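Local coordinates for protein rhamnosidase B (Bacillus sp., PDB 2OKX) that hydrolyses the glycosidic bonds of terminal alpha-L-rhamnose residues, as a family 78 glycoside hydrolase, at residues E200-P205 and L521-I526; G449-E454 and R503-L508. All coordinates share one frame; numbering follows the deposited sequence.

How the contacts relate
Both contacts belong to the beta-sandwich of the concanavalin-like domain, their centres about 8 Å apart and on the same side of the chain's centre. Strands 450-457 and 520-528 are antiparallel neighbours in one sheet, so contact 2 sits beside contact 1: Y525 N lies 3.0 Å from G452 O and H522 N 3.0 Å from E454 O, both probable hydrogen bonds. Contact 1 adds the strand 201-203 to that sheet, whereas contact 2 leads from the corner of the chain at G449 toward strand 507-513 of the other sheet. Along the chain, contact 2 is nested within the loop that contact 1 closes. A calcium ion lies at contact 1, bound by H522 O at 2.6 Å.

Contact 1: E200-P205 and L521-I526; sequences EEKLYP and LHEIYI. With CA (calcium ion), chain C.
K202 lies across the Y525 ring where strand 201-203 pairs antiparallel with strand 520-528, at the margin of a sheet in the concanavalin-like sandwich. The extended lysine chain, its CG anti to the backbone N (chi1 -173°), brings K202 CE over the centre of the Y525 ring, 3.7 Å from its centroid. K202 NZ, still over that face, makes a cation-pi contact and reaches on to E523 in a salt bridge, 2.7 Å from E523 OE2 on the syn side of the carboxylate; the two chains cross at about a right angle. Y204 OH donates to E523 OE1 over 3.0 Å from above the carboxylate plane, and ring and carboxylate stand 83° apart. An alanine in place of E523 would probably leave the K202 ammonium without its counter-charge and the Y204 hydroxyl without this acceptor. On the backbone, L203 and I526 form a hydrogen-bonded pair with nearly straight bonds, L203 N to I526 O being 2.9 Å. P205 packs CG against I524 CG2. Earlier in strand 520-528, H522 and E523 together oppose E454, a classic beta bulge. H522 O and V423 O bind calcium, and a calcium-bound water donates to E523 OE1 over 3.0 Å.

Contact 2: G449-E454 and R503-L508; sequences GFIGFE and RGFRYL
A corner of the concanavalin-like beta-sandwich is closed here: G449 pairs with R503 in the small two-stranded sheet, and beyond it I451 points inward against F505 and L508. The G449-R503 pair is antiparallel and hydrogen-bonded, G449 N to R503 O and R503 N to G449 O both measuring 3.0 Å. With the backbone angles of G449 a CB would collide with the carbonyl oxygen of the residue before, so glycine suits this corner.

I451 carries the apolar part. With CG1 anti to the carbonyl carbon (chi1 -64°) and the chain extended to CD1, its tip meets three side chains. I451 CD1 is 3.7 Å from F505 CE2, while CG1 lies beside the same CE2-CZ side of the ring, an oblique approach. I451 CD1 meets L508 CD1 at 3.7 Å, and the R503 CD methylene lies 4.1 Å from I451 CD1. A chi1 of 63°, with CG between the backbone N and the carbonyl carbon, swings the F505 ring toward I451, and I526 of strand 520-528 touches it as well.

A water ties the polar side together: it donates to G449 O over 2.9 Å and accepts from I451 N and R503 NH1, each 3.0 Å, meeting the guanidinium at its edge and in its plane. The far end of R503 is gripped further, NH2 by a salt bridge to E152 and a hydrogen bond to the T485 carbonyl, NH1 by S499. G449 N and O, I451 N and R503 NH1 and NH2 thus all have partners, G449 O two, while the R503 CD methylene rests against the I451 methyl.

Contact 1: E200-P205 and L521-I526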
ATOM      1  N   GLU A 200     -12.223 -13.423  -3.175  1.00 19.47           N
ATOM      2  CA  GLU A 200     -12.582 -13.224  -1.786  1.00 20.67           C
ATOM      3  C   GLU A 200     -12.778 -14.630  -1.254  1.00 20.78           C
ATOM      4  O   GLU A 200     -13.806 -15.262  -1.491  1.00 19.08           O
ATOM      5  CB  GLU A 200     -13.844 -12.370  -1.609  1.00 19.92           C
ATOM      6  CG  GLU A 200     -14.125 -12.088  -0.124  1.00 23.11           C
ATOM      7  CD  GLU A 200     -14.855 -10.773   0.141  1.00 24.85           C
ATOM      8  OE1 GLU A 200     -15.473 -10.653   1.217  1.00 23.46           O
ATOM      9  OE2 GLU A 200     -14.798  -9.857  -0.711  1.00 24.38           O
ATOM     10  N   GLU A 201     -11.753 -15.142  -0.578  1.00 21.49           N
ATOM     11  CA  GLU A 201     -11.832 -16.488  -0.045  1.00 22.54           C
ATOM     12  C   GLU A 201     -11.549 -16.535   1.440  1.00 21.52           C
ATOM     13  O   GLU A 201     -10.564 -15.981   1.936  1.00 19.22           O
ATOM     14  CB  GLU A 201     -10.903 -17.444  -0.815  1.00 27.63           C
ATOM     15  CG  GLU A 201      -9.416 -17.229  -0.658  1.00 29.16           C
ATOM     16  CD  GLU A 201      -8.592 -18.146  -1.569  1.00 30.90           C
ATOM     17  OE1 GLU A 201      -8.683 -19.385  -1.443  1.00 32.24           O
ATOM     18  OE2 GLU A 201      -7.844 -17.622  -2.420  1.00 30.46           O
ATOM     19  N   LYS A 202     -12.452 -17.199   2.142  1.00 20.94           N
ATOM     20  CA  LYS A 202     -12.362 -17.341   3.580  1.00 20.56           C
ATOM     21  C   LYS A 202     -11.245 -18.306   3.928  1.00 19.47           C
ATOM     22  O   LYS A 202     -11.266 -19.469   3.525  1.00 16.90           O
ATOM     23  CB  LYS A 202     -13.693 -17.853   4.119  1.00 21.50           C
ATOM     24  CG  LYS A 202     -13.798 -17.904   5.621  1.00 21.86           C
ATOM     25  CD  LYS A 202     -15.208 -18.319   6.003  1.00 22.31           C
ATOM     26  CE  LYS A 202     -15.402 -18.359   7.507  1.00 21.38           C
ATOM     27  NZ  LYS A 202     -16.821 -18.696   7.823  1.00 22.96           N
ATOM     28  N   LEU A 203     -10.263 -17.804   4.663  1.00 18.37           N
ATOM     29  CA  LEU A 203      -9.129 -18.611   5.084  1.00 19.29           C
ATOM     30  C   LEU A 203      -9.014 -18.548   6.599  1.00 19.25           C
ATOM     31  O   LEU A 203      -9.080 -17.469   7.191  1.00 19.60           O
ATOM     32  CB  LEU A 203      -7.839 -18.090   4.441  1.00 17.99           C
ATOM     33  CG  LEU A 203      -7.794 -18.130   2.913  1.00 18.45           C
ATOM     34  CD1 LEU A 203      -6.506 -17.480   2.420  1.00 17.11           C
ATOM     35  CD2 LEU A 203      -7.897 -19.580   2.440  1.00 17.02           C
ATOM     36  N   TYR A 204      -8.867 -19.710   7.225  1.00 17.95           N
ATOM     37  CA  TYR A 204      -8.729 -19.770   8.668  1.00 18.19           C
ATOM     38  C   TYR A 204      -7.262 -19.608   9.053  1.00 18.58           C
ATOM     39  O   TYR A 204      -6.374 -19.857   8.241  1.00 17.61           O
ATOM     40  CB  TYR A 204      -9.268 -21.098   9.208  1.00 19.34           C
ATOM     41  CG  TYR A 204     -10.774 -21.193   9.163  1.00 20.00           C
ATOM     42  CD1 TYR A 204     -11.442 -21.488   7.972  1.00 21.26           C
ATOM     43  CD2 TYR A 204     -11.537 -20.925  10.300  1.00 21.19           C
ATOM     44  CE1 TYR A 204     -12.836 -21.507   7.918  1.00 22.85           C
ATOM     45  CE2 TYR A 204     -12.928 -20.940  10.255  1.00 20.83           C
ATOM     46  CZ  TYR A 204     -13.568 -21.227   9.066  1.00 21.31           C
ATOM     47  OH  TYR A 204     -14.942 -21.213   9.019  1.00 25.65           O
ATOM     48  N   PRO A 205      -6.995 -19.160  10.294  1.00 17.50           N
ATOM     49  CA  PRO A 205      -5.632 -18.961  10.795  1.00 16.83           C
ATOM     50  C   PRO A 205      -4.894 -20.290  10.950  1.00 17.75           C
ATOM     51  O   PRO A 205      -5.513 -21.351  10.935  1.00 17.69           O
ATOM     52  CB  PRO A 205      -5.853 -18.272  12.143  1.00 16.34           C
ATOM     53  CG  PRO A 205      -7.143 -17.529  11.940  1.00 16.07           C
ATOM     54  CD  PRO A 205      -7.978 -18.570  11.220  1.00 17.92           C
ATOM     55  N   LEU A 521     -15.736 -17.575  21.201  1.00 23.36           N
ATOM     56  CA  LEU A 521     -15.300 -17.221  19.861  1.00 22.54           C
ATOM     57  C   LEU A 521     -15.530 -18.421  18.946  1.00 22.24           C
ATOM     58  O   LEU A 521     -14.840 -19.438  19.052  1.00 22.19           O
ATOM     59  CB  LEU A 521     -13.823 -16.814  19.891  1.00 22.41           C
ATOM     60  CG  LEU A 521     -13.180 -16.238  18.622  1.00 24.82           C
ATOM     61  CD1 LEU A 521     -14.061 -15.150  18.017  1.00 24.90           C
ATOM     62  CD2 LEU A 521     -11.807 -15.676  18.975  1.00 23.51           C
ATOM     63  N   HIS A 522     -16.526 -18.310  18.071  1.00 21.48           N
ATOM     64  CA  HIS A 522     -16.850 -19.385  17.141  1.00 21.60           C
ATOM     65  C   HIS A 522     -15.836 -19.469  16.014  1.00 22.27           C
ATOM     66  O   HIS A 522     -15.525 -20.556  15.534  1.00 23.44           O
ATOM     67  CB  HIS A 522     -18.260 -19.204  16.573  1.00 21.96           C
ATOM     68  CG  HIS A 522     -19.343 -19.564  17.544  1.00 25.13           C
ATOM     69  ND1 HIS A 522     -19.729 -18.731  18.571  1.00 29.51           N
ATOM     70  CD2 HIS A 522     -20.077 -20.694  17.680  1.00 26.06           C
ATOM     71  CE1 HIS A 522     -20.654 -19.332  19.299  1.00 27.74           C
ATOM     72  NE2 HIS A 522     -20.882 -20.523  18.780  1.00 29.43           N
ATOM     73  N   GLU A 523     -15.333 -18.318  15.586  1.00 20.02           N
ATOM     74  CA  GLU A 523     -14.319 -18.272  14.542  1.00 22.70           C
ATOM     75  C   GLU A 523     -13.771 -16.877  14.288  1.00 22.66           C
ATOM     76  O   GLU A 523     -14.481 -15.875  14.413  1.00 22.16           O
ATOM     77  CB  GLU A 523     -14.845 -18.850  13.225  1.00 22.46           C
ATOM     78  CG  GLU A 523     -16.091 -18.189  12.671  1.00 26.20           C
ATOM     79  CD  GLU A 523     -16.531 -18.821  11.362  1.00 27.97           C
ATOM     80  OE1 GLU A 523     -16.512 -20.065  11.277  1.00 32.14           O
ATOM     81  OE2 GLU A 523     -16.900 -18.086  10.422  1.00 26.80           O
ATOM     82  N   ILE A 524     -12.483 -16.834  13.965  1.00 21.36           N
ATOM     83  CA  ILE A 524     -11.781 -15.603  13.635  1.00 20.84           C
ATOM     84  C   ILE A 524     -11.050 -16.022  12.362  1.00 21.09           C
ATOM     85  O   ILE A 524     -10.446 -17.098  12.308  1.00 19.33           O
ATOM     86  CB  ILE A 524     -10.793 -15.177  14.763  1.00 22.00           C
ATOM     87  CG1 ILE A 524      -9.985 -13.950  14.328  1.00 25.13           C
ATOM     88  CG2 ILE A 524      -9.869 -16.316  15.123  1.00 23.40           C
ATOM     89  CD1 ILE A 524     -10.820 -12.700  14.085  1.00 26.30           C
ATOM     90  N   TYR A 525     -11.131 -15.195  11.328  1.00 19.20           N
ATOM     91  CA  TYR A 525     -10.517 -15.543  10.053  1.00 18.36           C
ATOM     92  C   TYR A 525     -10.319 -14.302   9.203  1.00 18.37           C
ATOM     93  O   TYR A 525     -10.605 -13.185   9.635  1.00 18.29           O
ATOM     94  CB  TYR A 525     -11.446 -16.491   9.296  1.00 19.15           C
ATOM     95  CG  TYR A 525     -12.827 -15.896   9.098  1.00 20.84           C
ATOM     96  CD1 TYR A 525     -13.829 -16.061  10.057  1.00 20.93           C
ATOM     97  CD2 TYR A 525     -13.107 -15.097   7.988  1.00 19.91           C
ATOM     98  CE1 TYR A 525     -15.076 -15.440   9.917  1.00 19.72           C
ATOM     99  CE2 TYR A 525     -14.341 -14.474   7.839  1.00 20.38           C
ATOM    100  CZ  TYR A 525     -15.321 -14.648   8.807  1.00 21.20           C
ATOM    101  OH  TYR A 525     -16.533 -14.012   8.660  1.00 21.61           O
ATOM    102  N   ILE A 526      -9.828 -14.506   7.988  1.00 17.74           N
ATOM    103  CA  ILE A 526      -9.648 -13.400   7.064  1.00 17.32           C
ATOM    104  C   ILE A 526     -10.209 -13.804   5.715  1.00 17.08           C
ATOM    105  O   ILE A 526     -10.088 -14.959   5.305  1.00 16.84           O
ATOM    106  CB  ILE A 526      -8.154 -13.001   6.885  1.00 17.25           C
ATOM    107  CG1 ILE A 526      -8.073 -11.714   6.058  1.00 15.59           C
ATOM    108  CG2 ILE A 526      -7.367 -14.128   6.183  1.00 15.66           C
ATOM    109  CD1 ILE A 526      -6.677 -11.110   5.950  1.00 14.07           C
TER
HETATM  110 CA    CA C4001     -16.888 -22.633  14.788  1.00 29.29          CA
HETATM  111  O   HOH W   1     -15.584 -22.450  12.875  1.00 25.56           O
HETATM  112  O   HOH W   2     -18.306 -22.731  16.723  1.00 26.07           O
HETATM  113  O   HOH W   3     -15.014 -23.160  16.042  1.00 20.01           O

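Contact 2: G449-E454 and R503-L508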
ATOM      1  N   GLY A 449      -6.612  -8.731   3.235  1.00 15.69           N
ATOM      2  CA  GLY A 449      -8.043  -8.879   3.072  1.00 14.59           C
ATOM      3  C   GLY A 449      -8.905  -8.326   4.184  1.00 16.62           C
ATOM      4  O   GLY A 449      -8.513  -7.406   4.910  1.00 17.43           O
ATOM      5  N   PHE A 450     -10.081  -8.924   4.325  1.00 17.99           N
ATOM      6  CA  PHE A 450     -11.073  -8.491   5.298  1.00 18.45           C
ATOM      7  C   PHE A 450     -11.222  -9.417   6.495  1.00 19.97           C
ATOM      8  O   PHE A 450     -11.632 -10.577   6.364  1.00 20.01           O
ATOM      9  CB  PHE A 450     -12.404  -8.329   4.564  1.00 18.27           C
ATOM     10  CG  PHE A 450     -12.275  -7.577   3.265  1.00 18.83           C
ATOM     11  CD1 PHE A 450     -12.035  -6.201   3.264  1.00 19.12           C
ATOM     12  CD2 PHE A 450     -12.314  -8.249   2.049  1.00 19.90           C
ATOM     13  CE1 PHE A 450     -11.834  -5.510   2.068  1.00 19.50           C
ATOM     14  CE2 PHE A 450     -12.112  -7.566   0.843  1.00 19.21           C
ATOM     15  CZ  PHE A 450     -11.871  -6.193   0.856  1.00 20.34           C
ATOM     16  N   ILE A 451     -10.889  -8.886   7.667  1.00 18.24           N
ATOM     17  CA  ILE A 451     -10.974  -9.637   8.910  1.00 19.54           C
ATOM     18  C   ILE A 451     -12.431  -9.893   9.260  1.00 20.51           C
ATOM     19  O   ILE A 451     -13.274  -8.999   9.152  1.00 19.34           O
ATOM     20  CB  ILE A 451     -10.313  -8.858  10.064  1.00 18.31           C
ATOM     21  CG1 ILE A 451      -8.816  -8.703   9.783  1.00 16.07           C
ATOM     22  CG2 ILE A 451     -10.559  -9.567  11.395  1.00 17.43           C
ATOM     23  CD1 ILE A 451      -8.120  -7.728  10.709  1.00 14.79           C
ATOM     24  N   GLY A 452     -12.719 -11.123   9.670  1.00 20.96           N
ATOM     25  CA  GLY A 452     -14.076 -11.480  10.033  1.00 21.48           C
ATOM     26  C   GLY A 452     -14.104 -12.375  11.251  1.00 21.71           C
ATOM     27  O   GLY A 452     -13.112 -13.024  11.589  1.00 20.45           O
ATOM     28  N   PHE A 453     -15.244 -12.404  11.929  1.00 21.83           N
ATOM     29  CA  PHE A 453     -15.386 -13.248  13.100  1.00 21.71           C
ATOM     30  C   PHE A 453     -16.854 -13.457  13.440  1.00 21.98           C
ATOM     31  O   PHE A 453     -17.735 -12.782  12.907  1.00 21.59           O
ATOM     32  CB  PHE A 453     -14.672 -12.633  14.310  1.00 21.74           C
ATOM     33  CG  PHE A 453     -15.265 -11.324  14.772  1.00 23.86           C
ATOM     34  CD1 PHE A 453     -14.733 -10.114  14.343  1.00 25.02           C
ATOM     35  CD2 PHE A 453     -16.362 -11.304  15.632  1.00 26.01           C
ATOM     36  CE1 PHE A 453     -15.282  -8.898  14.766  1.00 26.75           C
ATOM     37  CE2 PHE A 453     -16.921 -10.095  16.062  1.00 25.30           C
ATOM     38  CZ  PHE A 453     -16.378  -8.891  15.627  1.00 25.62           C
ATOM     39  N   GLU A 454     -17.095 -14.421  14.316  1.00 22.22           N
ATOM     40  CA  GLU A 454     -18.429 -14.737  14.800  1.00 23.82           C
ATOM     41  C   GLU A 454     -18.214 -15.109  16.252  1.00 22.98           C
ATOM     42  O   GLU A 454     -17.300 -15.872  16.574  1.00 21.51           O
ATOM     43  CB  GLU A 454     -19.046 -15.913  14.040  1.00 26.87           C
ATOM     44  CG  GLU A 454     -20.407 -16.321  14.587  1.00 31.60           C
ATOM     45  CD  GLU A 454     -21.108 -17.353  13.730  1.00 34.18           C
ATOM     46  OE1 GLU A 454     -22.132 -17.896  14.184  1.00 35.56           O
ATOM     47  OE2 GLU A 454     -20.643 -17.618  12.602  1.00 38.70           O
ATOM     48  N   ARG A 503      -6.829  -4.944   5.127  1.00 16.75           N
ATOM     49  CA  ARG A 503      -5.629  -4.869   5.952  1.00 17.19           C
ATOM     50  C   ARG A 503      -4.662  -5.981   5.560  1.00 17.28           C
ATOM     51  O   ARG A 503      -5.083  -7.068   5.168  1.00 15.65           O
ATOM     52  CB  ARG A 503      -5.972  -5.003   7.440  1.00 17.28           C
ATOM     53  CG  ARG A 503      -6.794  -3.843   7.982  1.00 16.07           C
ATOM     54  CD  ARG A 503      -7.048  -3.963   9.472  1.00 17.43           C
ATOM     55  NE  ARG A 503      -7.930  -2.887   9.922  1.00 19.55           N
ATOM     56  CZ  ARG A 503      -9.243  -2.862   9.714  1.00 19.48           C
ATOM     57  NH1 ARG A 503      -9.841  -3.861   9.074  1.00 20.68           N
ATOM     58  NH2 ARG A 503      -9.954  -1.818  10.110  1.00 20.15           N
ATOM     59  N   GLY A 504      -3.368  -5.693   5.658  1.00 17.35           N
ATOM     60  CA  GLY A 504      -2.353  -6.678   5.330  1.00 16.62           C
ATOM     61  C   GLY A 504      -1.583  -6.945   6.607  1.00 15.38           C
ATOM     62  O   GLY A 504      -1.190  -6.005   7.301  1.00 15.79           O
ATOM     63  N   PHE A 505      -1.376  -8.215   6.932  1.00 14.04           N
ATOM     64  CA  PHE A 505      -0.671  -8.580   8.154  1.00 14.88           C
ATOM     65  C   PHE A 505      -0.534 -10.096   8.228  1.00 14.98           C
ATOM     66  O   PHE A 505      -1.124 -10.819   7.427  1.00 14.24           O
ATOM     67  CB  PHE A 505      -1.484  -8.105   9.365  1.00 16.66           C
ATOM     68  CG  PHE A 505      -2.833  -8.766   9.474  1.00 17.35           C
ATOM     69  CD1 PHE A 505      -2.994  -9.934  10.215  1.00 17.60           C
ATOM     70  CD2 PHE A 505      -3.929  -8.258   8.783  1.00 17.77           C
ATOM     71  CE1 PHE A 505      -4.225 -10.589  10.264  1.00 18.13           C
ATOM     72  CE2 PHE A 505      -5.170  -8.906   8.824  1.00 19.76           C
ATOM     73  CZ  PHE A 505      -5.318 -10.075   9.565  1.00 19.35           C
ATOM     74  N   ARG A 506       0.255 -10.571   9.184  1.00 14.75           N
ATOM     75  CA  ARG A 506       0.396 -12.004   9.389  1.00 15.11           C
ATOM     76  C   ARG A 506      -0.153 -12.361  10.768  1.00 15.08           C
ATOM     77  O   ARG A 506      -0.828 -13.372  10.928  1.00 14.70           O
ATOM     78  CB  ARG A 506       1.861 -12.463   9.309  1.00 15.18           C
ATOM     79  CG  ARG A 506       2.028 -13.882   9.851  1.00 14.63           C
ATOM     80  CD  ARG A 506       3.376 -14.553   9.558  1.00 15.60           C
ATOM     81  NE  ARG A 506       3.455 -15.826  10.279  1.00 14.48           N
ATOM     82  CZ  ARG A 506       4.513 -16.637  10.300  1.00 16.48           C
ATOM     83  NH1 ARG A 506       5.616 -16.336   9.630  1.00 15.23           N
ATOM     84  NH2 ARG A 506       4.477 -17.744  11.031  1.00 16.96           N
ATOM     85  N   TYR A 507       0.139 -11.523  11.758  1.00 15.25           N
ATOM     86  CA  TYR A 507      -0.297 -11.773  13.133  1.00 16.12           C
ATOM     87  C   TYR A 507      -1.393 -10.805  13.548  1.00 17.10           C
ATOM     88  O   TYR A 507      -1.272  -9.604  13.342  1.00 16.52           O
ATOM     89  CB  TYR A 507       0.885 -11.617  14.091  1.00 14.51           C
ATOM     90  CG  TYR A 507       2.098 -12.424  13.686  1.00 18.92           C
ATOM     91  CD1 TYR A 507       2.257 -13.749  14.106  1.00 18.18           C
ATOM     92  CD2 TYR A 507       3.086 -11.861  12.883  1.00 17.01           C
ATOM     93  CE1 TYR A 507       3.384 -14.492  13.736  1.00 19.16           C
ATOM     94  CE2 TYR A 507       4.210 -12.591  12.507  1.00 18.34           C
ATOM     95  CZ  TYR A 507       4.355 -13.900  12.938  1.00 17.04           C
ATOM     96  OH  TYR A 507       5.488 -14.597  12.591  1.00 20.39           O
ATOM     97  N   LEU A 508      -2.457 -11.333  14.144  1.00 18.17           N
ATOM     98  CA  LEU A 508      -3.559 -10.496  14.586  1.00 18.54           C
ATOM     99  C   LEU A 508      -3.693 -10.486  16.100  1.00 17.85           C
ATOM    100  O   LEU A 508      -3.867 -11.531  16.733  1.00 19.32           O
ATOM    101  CB  LEU A 508      -4.877 -10.980  13.975  1.00 18.97           C
ATOM    102  CG  LEU A 508      -6.121 -10.138  14.294  1.00 19.73           C
ATOM    103  CD1 LEU A 508      -6.034  -8.796  13.577  1.00 20.43           C
ATOM    104  CD2 LEU A 508      -7.373 -10.880  13.848  1.00 18.96           C
TER
HETATM  105  O   HOH W   4      -9.503  -6.210   7.315  1.00 18.22           O